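Local coordinates for AB hydrolase-1 domain-containing protein (Parabacteroides distasonis, PDB 4Q34) that has no established function but probably hydrolyses ester bonds as an alpha/beta hydrolase, at residues G18-D23 with T28-H33; G68-G71 with L77-R80; F113-V118 with T263-L268; S232-Y237 with K270-M275. All blocks are in the same frame, centred on the assembly; numbering follows the deposited sequence. Where two conformers were deposited one is given.

Interaction 1. Residues G18-D23 with T28-H33; sequences GTVLVD and TFHGDH
The beta hairpin of strands 19-22 and 28-41 pairs Thr19 with Gly31 and Leu21 with Phe29 as antiparallel hydrogen-bonded pairs. Thr19 N reaches Gly31 O at 2.9 Å, whereas the return bond, Gly31 N to Thr19 O, is longer at 3.2 Å. Leu21 N to Phe29 O and Phe29 N to Leu21 O are both 2.8 Å. Between them Val20 and His30 form a non-hydrogen-bonded pair, their side chains on the same face as that of Thr28. Val20 CG2 lies over a face of the imidazole, 4.1 Å from the ring centroid, a CH-pi contact, while CG1, anti to the backbone N (chi1 -177°), leans on Thr28 CB at 3.9 Å. This hairpin edges the mixed sheet of the alpha/beta hydrolase fold and also forms part of the subunit interface: Glu109 of the second subunit accepts from both Thr28 OG1 and His30 ND1, and Arg142 of that subunit bonds to Thr19 O and Gly31 O. On the opposite face Leu21 CB meets Phe29 CB at 4.1 Å. At the end of the pairing, Gly18 CA packs 3.4 Å from Gly31 O, a spot where a CB would clash.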
loop_
_atom_site.group_PDB
_atom_site.type_symbol
_atom_site.label_atom_id
_atom_site.label_comp_id
_atom_site.label_asym_id
_atom_site.label_seq_id
_atom_site.Cartn_x
_atom_site.Cartn_y
_atom_site.Cartn_z
ATOM N N GLY A 18 11.600 -4.771 -11.012
ATOM C CA GLY A 18 12.034 -5.886 -10.190
ATOM C C GLY A 18 12.952 -6.836 -10.884
ATOM O O GLY A 18 13.309 -6.622 -12.032
ATOM N N THR A 19 13.349 -7.857 -10.144
ATOM C CA THR A 19 14.213 -8.911 -10.668
ATOM C C THR A 19 13.648 -10.243 -10.272
ATOM O O THR A 19 12.568 -10.324 -9.668
ATOM C CB THR A 19 15.670 -8.719 -10.169
ATOM O OG1 THR A 19 16.566 -9.566 -10.940
ATOM C CG2 THR A 19 15.773 -9.056 -8.690
ATOM N N VAL A 20 14.355 -11.309 -10.661
ATOM C CA VAL A 20 13.934 -12.659 -10.404
ATOM C C VAL A 20 15.158 -13.389 -9.892
ATOM O O VAL A 20 16.201 -13.376 -10.540
ATOM C CB VAL A 20 13.390 -13.347 -11.677
ATOM C CG1 VAL A 20 12.897 -14.750 -11.351
ATOM C CG2 VAL A 20 12.280 -12.504 -12.340
ATOM N N LEU A 21 15.079 -13.925 -8.691
ATOM C CA LEU A 21 16.138 -14.805 -8.232
ATOM C C LEU A 21 15.780 -16.185 -8.707
ATOM O O LEU A 21 14.608 -16.504 -8.862
ATOM C CB LEU A 21 16.250 -14.775 -6.727
ATOM C CG LEU A 21 16.286 -13.441 -6.004
ATOM C CD1 LEU A 21 16.358 -13.700 -4.521
ATOM C CD2 LEU A 21 17.494 -12.642 -6.439
ATOM N N VAL A 22 16.791 -17.034 -8.948
ATOM C CA VAL A 22 16.556 -18.394 -9.414
ATOM C C VAL A 22 17.464 -19.291 -8.617
ATOM O O VAL A 22 18.680 -19.102 -8.628
ATOM C CB VAL A 22 16.838 -18.571 -10.936
ATOM C CG1 VAL A 22 16.480 -19.973 -11.400
ATOM C CG2 VAL A 22 16.076 -17.540 -11.734
ATOM N N ASP A 23 16.891 -20.265 -7.926
ATOM C CA ASP A 23 17.699 -21.153 -7.071
ATOM C C ASP A 23 18.252 -22.348 -7.836
ATOM O O ASP A 23 17.968 -22.548 -9.027
ATOM C CB ASP A 23 16.956 -21.606 -5.796
ATOM C CG ASP A 23 15.885 -22.655 -6.053
ATOM O OD1 ASP A 23 15.705 -23.172 -7.187
ATOM O OD2 ASP A 23 15.189 -22.956 -5.078
ATOM N N THR A 28 11.782 -19.915 -8.790
ATOM C CA THR A 28 11.899 -18.452 -8.895
ATOM C C THR A 28 11.541 -17.697 -7.643
ATOM O O THR A 28 10.731 -18.146 -6.819
ATOM C CB THR A 28 11.018 -17.912 -10.048
ATOM O OG1 THR A 28 9.641 -18.311 -9.856
ATOM C CG2 THR A 28 11.542 -18.468 -11.348
ATOM N N PHE A 29 12.121 -16.517 -7.512
ATOM C CA PHE A 29 11.635 -15.562 -6.551
ATOM C C PHE A 29 11.575 -14.185 -7.173
ATOM O O PHE A 29 12.602 -13.576 -7.473
ATOM C CB PHE A 29 12.510 -15.562 -5.286
ATOM C CG PHE A 29 11.973 -14.684 -4.214
ATOM C CD1 PHE A 29 12.298 -13.338 -4.213
ATOM C CD2 PHE A 29 11.082 -15.182 -3.256
ATOM C CE1 PHE A 29 11.823 -12.508 -3.255
ATOM C CE2 PHE A 29 10.558 -14.297 -2.287
ATOM C CZ PHE A 29 10.959 -12.989 -2.293
ATOM N N HIS A 30 10.361 -13.709 -7.380
ATOM C CA HIS A 30 10.108 -12.396 -7.924
ATOM C C HIS A 30 10.033 -11.334 -6.837
ATOM O O HIS A 30 9.067 -11.290 -6.072
ATOM C CB HIS A 30 8.785 -12.386 -8.673
ATOM C CG HIS A 30 8.769 -13.225 -9.903
ATOM N ND1 HIS A 30 8.841 -14.597 -9.861
ATOM C CD2 HIS A 30 8.682 -12.889 -11.215
ATOM C CE1 HIS A 30 8.815 -15.078 -11.098
ATOM N NE2 HIS A 30 8.733 -14.059 -11.940
ATOM N N GLY A 31 11.023 -10.454 -6.812
ATOM C CA GLY A 31 11.085 -9.358 -5.824
ATOM C C GLY A 31 11.687 -8.079 -6.351
ATOM O O GLY A 31 12.111 -7.987 -7.504
ATOM N N ASP A 32 11.782 -7.083 -5.484
ATOM C CA ASP A 32 12.402 -5.796 -5.809
ATOM C C ASP A 32 11.653 -4.889 -6.844
ATOM O O ASP A 32 12.208 -3.923 -7.344
ATOM C CB ASP A 32 13.896 -5.964 -6.172
ATOM C CG ASP A 32 14.789 -6.200 -4.934
ATOM O OD1 ASP A 32 14.298 -6.110 -3.766
ATOM O OD2 ASP A 32 15.995 -6.491 -5.152
ATOM N N HIS A 33 10.390 -5.204 -7.116
ATOM C CA HIS A 33 9.504 -4.364 -7.934
ATOM C C HIS A 33 9.043 -3.206 -7.078
ATOM O O HIS A 33 9.136 -3.231 -5.830
ATOM C CB HIS A 33 8.282 -5.172 -8.374
ATOM C CG HIS A 33 7.659 -5.924 -7.237
ATOM N ND1 HIS A 33 8.128 -7.153 -6.830
ATOM C CD2 HIS A 33 6.692 -5.578 -6.343
ATOM C CE1 HIS A 33 7.450 -7.547 -5.764
ATOM N NE2 HIS A 33 6.571 -6.611 -5.455
#

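Interaction 2. Residues G68-G71 with L77-R80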
loop_
_atom_site.group_PDB
_atom_site.type_symbol
_atom_site.label_atom_id
_atom_site.label_comp_id
_atom_site.label_asym_id
_atom_site.label_seq_id
_atom_site.Cartn_x
_atom_site.Cartn_y
_atom_site.Cartn_z
ATOM N N GLY A 68 -6.181 14.804 8.131
ATOM C CA GLY A 68 -7.375 14.379 7.454
ATOM C C GLY A 68 -7.820 15.154 6.219
ATOM O O GLY A 68 -8.926 14.925 5.732
ATOM N N ARG A 69 -6.955 16.008 5.674
ATOM C CA ARG A 69 -7.257 16.847 4.500
ATOM C C ARG A 69 -6.746 16.165 3.239
ATOM O O ARG A 69 -5.940 15.228 3.275
ATOM C CB ARG A 69 -6.603 18.239 4.632
ATOM C CG ARG A 69 -7.232 19.105 5.705
ATOM C CD ARG A 69 -6.455 20.397 5.915
ATOM N NE ARG A 69 -5.126 20.031 6.352
ATOM C CZ ARG A 69 -4.013 20.064 5.625
ATOM N NH1 ARG A 69 -3.993 20.555 4.386
ATOM N NH2 ARG A 69 -2.892 19.639 6.164
ATOM N N GLU A 70 -7.209 16.631 2.088
ATOM C CA GLU A 70 -6.742 16.041 0.831
ATOM C C GLU A 70 -5.285 16.353 0.590
ATOM O O GLU A 70 -4.809 17.467 0.877
ATOM C CB GLU A 70 -7.565 16.604 -0.330
ATOM C CG GLU A 70 -8.998 16.126 -0.326
ATOM C CD GLU A 70 -9.620 16.440 -1.666
ATOM O OE1 GLU A 70 -9.318 17.539 -2.199
ATOM O OE2 GLU A 70 -10.308 15.575 -2.219
ATOM N N GLY A 71 -4.576 15.355 0.047
ATOM C CA GLY A 71 -3.241 15.511 -0.445
ATOM C C GLY A 71 -3.170 15.610 -1.947
ATOM O O GLY A 71 -4.195 15.708 -2.666
ATOM N N LEU A 77 -5.382 15.020 -9.248
ATOM C CA LEU A 77 -6.404 14.302 -10.002
ATOM C C LEU A 77 -7.550 15.248 -10.339
ATOM O O LEU A 77 -8.044 15.250 -11.474
ATOM C CB LEU A 77 -6.929 13.122 -9.169
ATOM C CG LEU A 77 -7.968 12.247 -9.864
ATOM C CD1 LEU A 77 -7.383 11.639 -11.125
ATOM C CD2 LEU A 77 -8.450 11.180 -8.888
ATOM N N ARG A 78 -7.943 16.071 -9.379
ATOM C CA ARG A 78 -9.015 17.061 -9.596
ATOM C C ARG A 78 -8.640 18.084 -10.670
ATOM O O ARG A 78 -9.503 18.579 -11.421
ATOM C CB ARG A 78 -9.384 17.743 -8.277
ATOM C CG ARG A 78 -10.598 18.627 -8.426
ATOM C CD ARG A 78 -11.066 19.136 -7.068
ATOM N NE ARG A 78 -11.632 18.045 -6.276
ATOM C CZ ARG A 78 -11.068 17.530 -5.190
ATOM N NH1 ARG A 78 -9.959 18.060 -4.695
ATOM N NH2 ARG A 78 -11.671 16.519 -4.573
ATOM N N ARG A 79 -7.367 18.380 -10.767
ATOM C CA ARG A 79 -6.806 19.290 -11.763
ATOM C C ARG A 79 -6.514 18.639 -13.114
ATOM O O ARG A 79 -5.836 19.216 -13.965
ATOM C CB ARG A 79 -5.554 19.929 -11.175
ATOM C CG ARG A 79 -5.866 20.803 -9.973
ATOM C CD ARG A 79 -4.656 21.419 -9.295
ATOM N NE ARG A 79 -5.109 22.127 -8.085
ATOM C CZ ARG A 79 -4.483 23.136 -7.495
ATOM N NH1 ARG A 79 -3.318 23.600 -7.957
ATOM N NH2 ARG A 79 -5.044 23.676 -6.414
ATOM N N ARG A 80 -7.001 17.414 -13.253
ATOM C CA ARG A 80 -7.023 16.639 -14.490
ATOM C C ARG A 80 -5.706 16.019 -14.904
ATOM O O ARG A 80 -5.498 15.776 -16.081
ATOM C CB ARG A 80 -7.636 17.438 -15.640
ATOM C CG ARG A 80 -9.070 17.864 -15.379
ATOM C CD ARG A 80 -9.823 18.164 -16.686
ATOM N NE ARG A 80 -8.894 18.383 -17.806
ATOM C CZ ARG A 80 -8.371 19.552 -18.181
ATOM N NH1 ARG A 80 -8.698 20.688 -17.575
ATOM N NH2 ARG A 80 -7.527 19.580 -19.195
#
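Glu70 and Arg78 meet in a salt bridge at the protein surface that spans helix 72-78 from the loop before it to its last turn. The glutamate side chain can be followed outward from CB, which points toward segment 77-80. CG stands anti to the carbonyl carbon (chi1 -69°), and the chain runs on extended, carrying the carboxylate across the gap between backbones whose nearest CA atoms, those of Glu70 and Arg78, are 10.7 Å apart. CD then lies at the edge of the Arg78 guanidinium, 3.5 Å from NH1. Beyond it the two oxygens part: OE1 takes NH1 at 2.6 Å, and OE2 takes NH2 of the same arginine at 2.9 Å in a straighter bond, with an N-H...O angle of 171°. Both oxygens use their syn lone pairs, and the two flat groups are only 22° apart, a bidentate, end-on grip that fixes the turn of each group about its last bond. Gly71 is the N-cap of the helix, and the far end closes in a Schellman motif with Arg80 at C-prime, its N bonded to Leu77 O at 3.0 Å. OE2 has a second donor in Asn74 ND2, from within the same helix. With an alanine at Glu70, the Arg78 guanidinium would probably lose its charged mate and be freer to turn, and Asn74 ND2 would lose this acceptor. Arg78 bends at chi3 to present its two terminal nitrogens, and its side chain touches Leu6 of strand 6-8.

Interaction 3. Residues F113-V118 with T263-L268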
loop_
_atom_site.group_PDB
_atom_site.type_symbol
_atom_site.label_atom_id
_atom_site.label_comp_id
_atom_site.label_asym_id
_atom_site.label_seq_id
_atom_site.Cartn_x
_atom_site.Cartn_y
_atom_site.Cartn_z
ATOM N N PHE A 113 10.302 13.902 14.569
ATOM C CA PHE A 113 9.540 15.166 14.736
ATOM C C PHE A 113 10.459 16.354 14.483
ATOM O O PHE A 113 10.140 17.265 13.744
ATOM C CB PHE A 113 8.970 15.161 16.145
ATOM C CG PHE A 113 8.152 16.359 16.522
ATOM C CD1 PHE A 113 8.749 17.498 17.035
ATOM C CD2 PHE A 113 6.757 16.311 16.463
ATOM C CE1 PHE A 113 7.980 18.584 17.446
ATOM C CE2 PHE A 113 5.991 17.385 16.887
ATOM C CZ PHE A 113 6.603 18.517 17.376
ATOM N N ASN A 114 11.627 16.328 15.112
ATOM C CA ASN A 114 12.632 17.376 14.891
ATOM C C ASN A 114 13.208 17.388 13.485
ATOM O O ASN A 114 13.300 18.425 12.864
ATOM C CB ASN A 114 13.787 17.192 15.871
ATOM C CG ASN A 114 13.412 17.525 17.285
ATOM O OD1 ASN A 114 12.254 17.478 17.665
ATOM N ND2 ASN A 114 14.407 17.854 18.082
ATOM N N ARG A 115 13.581 16.205 12.982
ATOM C CA ARG A 115 14.169 16.050 11.661
ATOM C C ARG A 115 13.253 16.594 10.560
ATOM O O ARG A 115 13.724 17.117 9.550
ATOM C CB ARG A 115 14.406 14.556 11.399
ATOM C CG ARG A 115 14.875 14.209 10.013
ATOM C CD ARG A 115 16.169 14.930 9.679
ATOM N NE ARG A 115 16.814 14.391 8.479
ATOM C CZ ARG A 115 18.029 14.766 8.075
ATOM N NH1 ARG A 115 18.715 15.674 8.764
ATOM N NH2 ARG A 115 18.567 14.210 7.003
ATOM N N PHE A 116 11.948 16.454 10.775
ATOM C CA PHE A 116 10.925 16.928 9.831
ATOM C C PHE A 116 10.529 18.390 10.030
ATOM O O PHE A 116 9.708 18.929 9.283
ATOM C CB PHE A 116 9.691 16.019 9.894
ATOM C CG PHE A 116 9.935 14.608 9.380
ATOM C CD1 PHE A 116 11.011 14.327 8.522
ATOM C CD2 PHE A 116 9.093 13.571 9.750
ATOM C CE1 PHE A 116 11.207 13.055 8.016
ATOM C CE2 PHE A 116 9.293 12.297 9.246
ATOM C CZ PHE A 116 10.335 12.044 8.369
ATOM N N ARG A 117 11.119 18.999 11.063
ATOM C CA ARG A 117 10.964 20.398 11.378
ATOM C C ARG A 117 9.507 20.739 11.692
ATOM O O ARG A 117 9.001 21.802 11.344
ATOM C CB ARG A 117 11.558 21.259 10.280
ATOM C CG ARG A 117 13.026 20.956 9.977
ATOM C CD ARG A 117 13.793 22.097 9.274
ATOM N NE ARG A 117 12.955 22.716 8.247
ATOM C CZ ARG A 117 12.700 22.193 7.060
ATOM N NH1 ARG A 117 13.250 21.043 6.699
ATOM N NH2 ARG A 117 11.834 22.782 6.257
ATOM N N VAL A 118 8.849 19.863 12.429
ATOM C CA VAL A 118 7.540 20.200 13.007
ATOM C C VAL A 118 7.791 21.091 14.225
ATOM O O VAL A 118 7.002 21.960 14.532
ATOM C CB VAL A 118 6.756 18.944 13.424
ATOM C CG1 VAL A 118 5.393 19.295 13.996
ATOM C CG2 VAL A 118 6.575 18.021 12.225
ATOM N N THR A 263 19.236 23.277 6.172
ATOM C CA THR A 263 19.868 24.530 5.795
ATOM C C THR A 263 21.013 24.369 4.825
ATOM O O THR A 263 21.129 25.147 3.880
ATOM C CB THR A 263 20.415 25.232 7.062
ATOM O OG1 THR A 263 19.355 25.280 8.025
ATOM C CG2 THR A 263 20.883 26.611 6.760
ATOM N N ARG A 264 21.894 23.410 5.107
ATOM C CA ARG A 264 23.031 23.111 4.219
ATOM C C ARG A 264 22.549 22.672 2.842
ATOM O O ARG A 264 23.165 23.039 1.822
ATOM C CB ARG A 264 23.916 21.979 4.758
ATOM C CG ARG A 264 24.314 22.087 6.222
ATOM C CD ARG A 264 25.253 20.938 6.587
ATOM N NE ARG A 264 26.623 21.400 6.581
ATOM C CZ ARG A 264 27.310 21.749 7.661
ATOM N NH1 ARG A 264 26.785 21.647 8.879
ATOM N NH2 ARG A 264 28.544 22.192 7.519
ATOM N N ARG A 265 21.449 21.917 2.815
ATOM C CA ARG A 265 20.892 21.411 1.552
ATOM C C ARG A 265 20.329 22.532 0.680
ATOM O O ARG A 265 20.565 22.552 -0.529
ATOM C CB ARG A 265 19.865 20.315 1.813
ATOM C CG ARG A 265 20.617 19.036 2.139
ATOM C CD ARG A 265 19.714 18.013 2.776
ATOM N NE ARG A 265 20.459 16.774 2.882
ATOM C CZ ARG A 265 20.056 15.731 3.573
ATOM N NH1 ARG A 265 18.930 15.764 4.269
ATOM N NH2 ARG A 265 20.822 14.650 3.562
ATOM N N LEU A 266 19.637 23.496 1.296
ATOM C CA LEU A 266 19.161 24.656 0.561
ATOM C C LEU A 266 20.334 25.353 -0.114
ATOM O O LEU A 266 20.297 25.597 -1.319
ATOM C CB LEU A 266 18.378 25.614 1.464
ATOM C CG LEU A 266 17.921 26.907 0.792
ATOM C CD1 LEU A 266 17.136 26.645 -0.466
ATOM C CD2 LEU A 266 17.147 27.804 1.759
ATOM N N ARG A 267 21.385 25.619 0.662
ATOM C CA ARG A 267 22.583 26.306 0.182
ATOM C C ARG A 267 23.194 25.529 -0.987
ATOM O O ARG A 267 23.544 26.089 -2.012
ATOM C CB ARG A 267 23.591 26.443 1.341
ATOM C CG ARG A 267 24.881 27.185 1.033
ATOM C CD ARG A 267 25.935 26.949 2.134
ATOM N NE ARG A 267 25.343 26.806 3.458
ATOM C CZ ARG A 267 25.957 26.258 4.500
ATOM N NH1 ARG A 267 27.185 25.787 4.378
ATOM N NH2 ARG A 267 25.341 26.181 5.665
ATOM N N LEU A 268 23.296 24.239 -0.820
ATOM C CA LEU A 268 23.919 23.372 -1.815
ATOM C C LEU A 268 23.133 23.311 -3.097
ATOM O O LEU A 268 23.717 23.358 -4.167
ATOM C CB LEU A 268 24.075 21.979 -1.269
ATOM C CG LEU A 268 24.728 20.973 -2.198
ATOM C CD1 LEU A 268 26.070 21.462 -2.692
ATOM C CD2 LEU A 268 24.822 19.643 -1.482
#
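Arg115 and Arg265 bring their guanidinium groups together with no hydrogen bond between them: Arg115 NH2 lies 3.2 Å from Arg265 NH1, and both are donors. The contact is small, with 62 Å² buried in all; the planes are turned 66° against each other, and the side chains cross at about a right angle. Arg265 is the buried, firmly held partner. Its chain runs extended from CG to NE, NH2 pairs with Glu225, Trp262 adds a cation-pi contact, and Tyr246 of strand 242-246 packs against it. Arg115 is the more solvent-exposed partner, yet its NH1 is held by Glu261 and by the carbonyl of Glu258, and a bend at chi2 (58°) carries its end toward Arg265. These carboxylates probably offset much of the like-charge cost of so close an approach. The contact links the C-terminal end of helix 109-115 to the long helix 257-277 of the alpha/beta hydrolase fold, and the shorter helix closes with a Schellman motif in which Arg117, at positive phi, follows the last turn: Val118 N bonds to Phe113 O at 3.2 Å and Arg117 N to Asn114 O at 2.9 Å. A leucine in place of Arg265 would probably leave the Glu225 carboxylate without this mate and deprive Trp262 of its cation. On the more open side, a glycerol, probably from the crystallisation liquor, sits beside the Arg115 side chain.

Interaction 4. Residues S232-Y237 with K270-M275; sequences SVFMEY and KIWAKM
Phe234 and Trp272 both start from a first torsion that sets CG anti to the backbone N (chi1 -177° and -170°), which swings each ring across the gap between their two helical segments. The two side chains run antiparallel past one another, and the Phe234 ring presents its edge: CE1 comes to 3.9 Å from Trp272 NE1 and 4.1 Å from Trp272 CD1. The pair is oblique, the phenyl ring and the five-membered indole ring inclined at 73° with centroids 6.0 Å apart. Farther round the same edge, Phe234 CZ meets Met275 CB at 4.1 Å; this residue is a selenomethionine, and its bend at chi3 folds CE back to 4.2 Å from that same CZ. Tyr237, three residues further on, approaches Trp272 roughly perpendicular to its side chain, with Tyr237 CG 4.2 Å from Trp272 CZ2. Phe234, Tyr237 and Trp272 thus form a buried aromatic cluster, joined across the segments by van der Waals contacts, with no hydrogen bond. The polar atoms of the cluster are satisfied from outside: Trp272 NE1 donates to the carbonyl of Pro205, and Tyr237 OH bonds to the carbonyl oxygen of Trp183, whose ring also meets that of Trp272. The cluster fastens helix 231-234 and the residues after it to helix 257-277, with strand 204-207 alongside through Val204, Pro205, Phe206 and Pro207, while Ala273, turned away from segment 232-237, packs the long helix onto Val283 and Val285 of strand 283-287.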
loop_
_atom_site.group_PDB
_atom_site.type_symbol
_atom_site.label_atom_id
_atom_site.label_comp_id
_atom_site.label_asym_id
_atom_site.label_seq_id
_atom_site.Cartn_x
_atom_site.Cartn_y
_atom_site.Cartn_z
ATOM N N SER A 232 29.996 14.389 -18.674
ATOM C CA SER A 232 28.865 14.074 -19.570
ATOM C C SER A 232 27.599 13.643 -18.840
ATOM O O SER A 232 26.481 13.832 -19.348
ATOM C CB SER A 232 29.269 12.989 -20.602
ATOM O OG SER A 232 29.360 11.721 -19.980
ATOM N N VAL A 233 27.749 13.087 -17.646
ATOM C CA VAL A 233 26.631 12.702 -16.811
ATOM C C VAL A 233 26.022 13.961 -16.158
ATOM O O VAL A 233 24.807 14.135 -16.151
ATOM C CB VAL A 233 27.061 11.651 -15.778
ATOM C CG1 VAL A 233 25.946 11.366 -14.810
ATOM C CG2 VAL A 233 27.469 10.373 -16.503
ATOM N N PHE A 234 26.885 14.824 -15.654
ATOM C CA PHE A 234 26.423 16.107 -15.087
ATOM C C PHE A 234 25.586 16.864 -16.103
ATOM O O PHE A 234 24.539 17.406 -15.742
ATOM C CB PHE A 234 27.608 16.940 -14.629
ATOM C CG PHE A 234 27.215 18.244 -13.962
ATOM C CD1 PHE A 234 26.574 18.225 -12.724
ATOM C CD2 PHE A 234 27.489 19.470 -14.570
ATOM C CE1 PHE A 234 26.234 19.397 -12.083
ATOM C CE2 PHE A 234 27.130 20.671 -13.927
ATOM C CZ PHE A 234 26.513 20.615 -12.694
HETATM N N MSE A 235 26.010 16.851 -17.374
HETATM C CA MSE A 235 25.266 17.571 -18.427
HETATM C C MSE A 235 23.874 17.035 -18.634
HETATM O O MSE A 235 23.007 17.745 -19.168
HETATM C CB MSE A 235 25.992 17.569 -19.784
HETATM C CG MSE A 235 27.321 18.300 -19.729
HETATM SE SE MSE A 235 27.136 20.257 -19.390
HETATM C CE MSE A 235 25.876 20.628 -20.876
ATOM N N GLU A 236 23.613 15.780 -18.250
ATOM C CA GLU A 236 22.252 15.249 -18.392
ATOM C C GLU A 236 21.236 16.030 -17.572
ATOM O O GLU A 236 20.090 16.143 -17.990
ATOM C CB GLU A 236 22.143 13.729 -18.092
ATOM C CG GLU A 236 23.190 12.822 -18.730
ATOM C CD GLU A 236 23.033 12.577 -20.215
ATOM O OE1 GLU A 236 22.079 13.129 -20.822
ATOM O OE2 GLU A 236 23.890 11.820 -20.766
ATOM N N TYR A 237 21.656 16.677 -16.463
ATOM C CA TYR A 237 20.739 17.407 -15.610
ATOM C C TYR A 237 20.387 18.807 -16.163
ATOM O O TYR A 237 19.635 19.534 -15.535
ATOM C CB TYR A 237 21.302 17.506 -14.180
ATOM C CG TYR A 237 21.489 16.102 -13.621
ATOM C CD1 TYR A 237 20.416 15.403 -13.126
ATOM C CD2 TYR A 237 22.728 15.489 -13.600
ATOM C CE1 TYR A 237 20.543 14.081 -12.683
ATOM C CE2 TYR A 237 22.872 14.199 -13.140
ATOM C CZ TYR A 237 21.782 13.495 -12.685
ATOM O OH TYR A 237 21.956 12.202 -12.192
ATOM N N LYS A 270 21.143 25.576 -4.331
ATOM C CA LYS A 270 21.321 26.821 -5.061
ATOM C C LYS A 270 22.626 26.848 -5.844
ATOM O O LYS A 270 22.671 27.360 -6.960
ATOM C CB LYS A 270 21.211 28.036 -4.127
ATOM C CG LYS A 270 19.786 28.182 -3.607
ATOM C CD LYS A 270 19.483 29.560 -3.076
ATOM C CE LYS A 270 19.939 29.677 -1.668
ATOM N NZ LYS A 270 19.522 31.010 -1.142
ATOM N N ILE A 271 23.687 26.267 -5.285
ATOM C CA ILE A 271 24.971 26.186 -5.969
ATOM C C ILE A 271 24.861 25.249 -7.171
ATOM O O ILE A 271 25.273 25.606 -8.276
ATOM C CB ILE A 271 26.076 25.715 -5.024
ATOM C CG1 ILE A 271 26.321 26.818 -3.968
ATOM C CG2 ILE A 271 27.338 25.381 -5.806
ATOM C CD1 ILE A 271 27.174 26.366 -2.778
ATOM N N TRP A 272 24.264 24.088 -6.935
ATOM C CA TRP A 272 23.998 23.084 -7.984
ATOM C C TRP A 272 23.187 23.659 -9.152
ATOM O O TRP A 272 23.583 23.515 -10.311
ATOM C CB TRP A 272 23.238 21.914 -7.364
ATOM C CG TRP A 272 23.077 20.682 -8.217
ATOM C CD1 TRP A 272 24.069 19.832 -8.599
ATOM C CD2 TRP A 272 21.859 20.108 -8.684
ATOM N NE1 TRP A 272 23.536 18.767 -9.308
ATOM C CE2 TRP A 272 22.185 18.917 -9.369
ATOM C CE3 TRP A 272 20.509 20.484 -8.597
ATOM C CZ2 TRP A 272 21.237 18.129 -9.958
ATOM C CZ3 TRP A 272 19.563 19.696 -9.204
ATOM C CH2 TRP A 272 19.926 18.528 -9.868
ATOM N N ALA A 273 22.123 24.398 -8.824
ATOM C CA ALA A 273 21.275 25.027 -9.843
ATOM C C ALA A 273 22.092 26.025 -10.663
ATOM O O ALA A 273 22.009 26.056 -11.881
ATOM C CB ALA A 273 20.080 25.735 -9.203
ATOM N N LYS A 274 22.875 26.853 -9.986
ATOM C CA LYS A 274 23.701 27.846 -10.663
ATOM C C LYS A 274 24.665 27.163 -11.661
ATOM O O LYS A 274 24.782 27.566 -12.826
ATOM C CB LYS A 274 24.426 28.716 -9.630
ATOM C CG LYS A 274 25.454 29.681 -10.209
ATOM C CD LYS A 274 24.853 30.590 -11.245
ATOM C CE LYS A 274 25.770 31.787 -11.486
ATOM N NZ LYS A 274 25.337 32.499 -12.716
HETATM N N MSE A 275 25.329 26.099 -11.207
HETATM C CA MSE A 275 26.283 25.414 -12.030
HETATM C C MSE A 275 25.623 24.795 -13.224
HETATM O O MSE A 275 26.160 24.866 -14.317
HETATM C CB MSE A 275 27.009 24.354 -11.204
HETATM C CG MSE A 275 27.976 25.088 -10.290
HETATM SE SE MSE A 275 28.903 23.761 -9.181
HETATM C CE MSE A 275 29.548 22.662 -10.694
#

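Overall arrangement
From the N terminus, interaction 1 closes the short turn of the hairpin at the edge of the main sheet, where the second subunit docks. Interaction 2 follows in series, bridging the single helix 72-78, with its centre about 35 Å from that of interaction 1. Interaction 3 then closes a much longer loop, bringing helix 109-115 to helix 257-277. Interaction 4 starts inside that loop at helix 231-234 and ends beyond it on the same long helix, so interactions 3 and 4 cross, and their centres lie about 22 Å apart. Helix 257-277 thereby ties two separate helices together, while interactions 2 and 4 sit on opposite sides of the chain's centre.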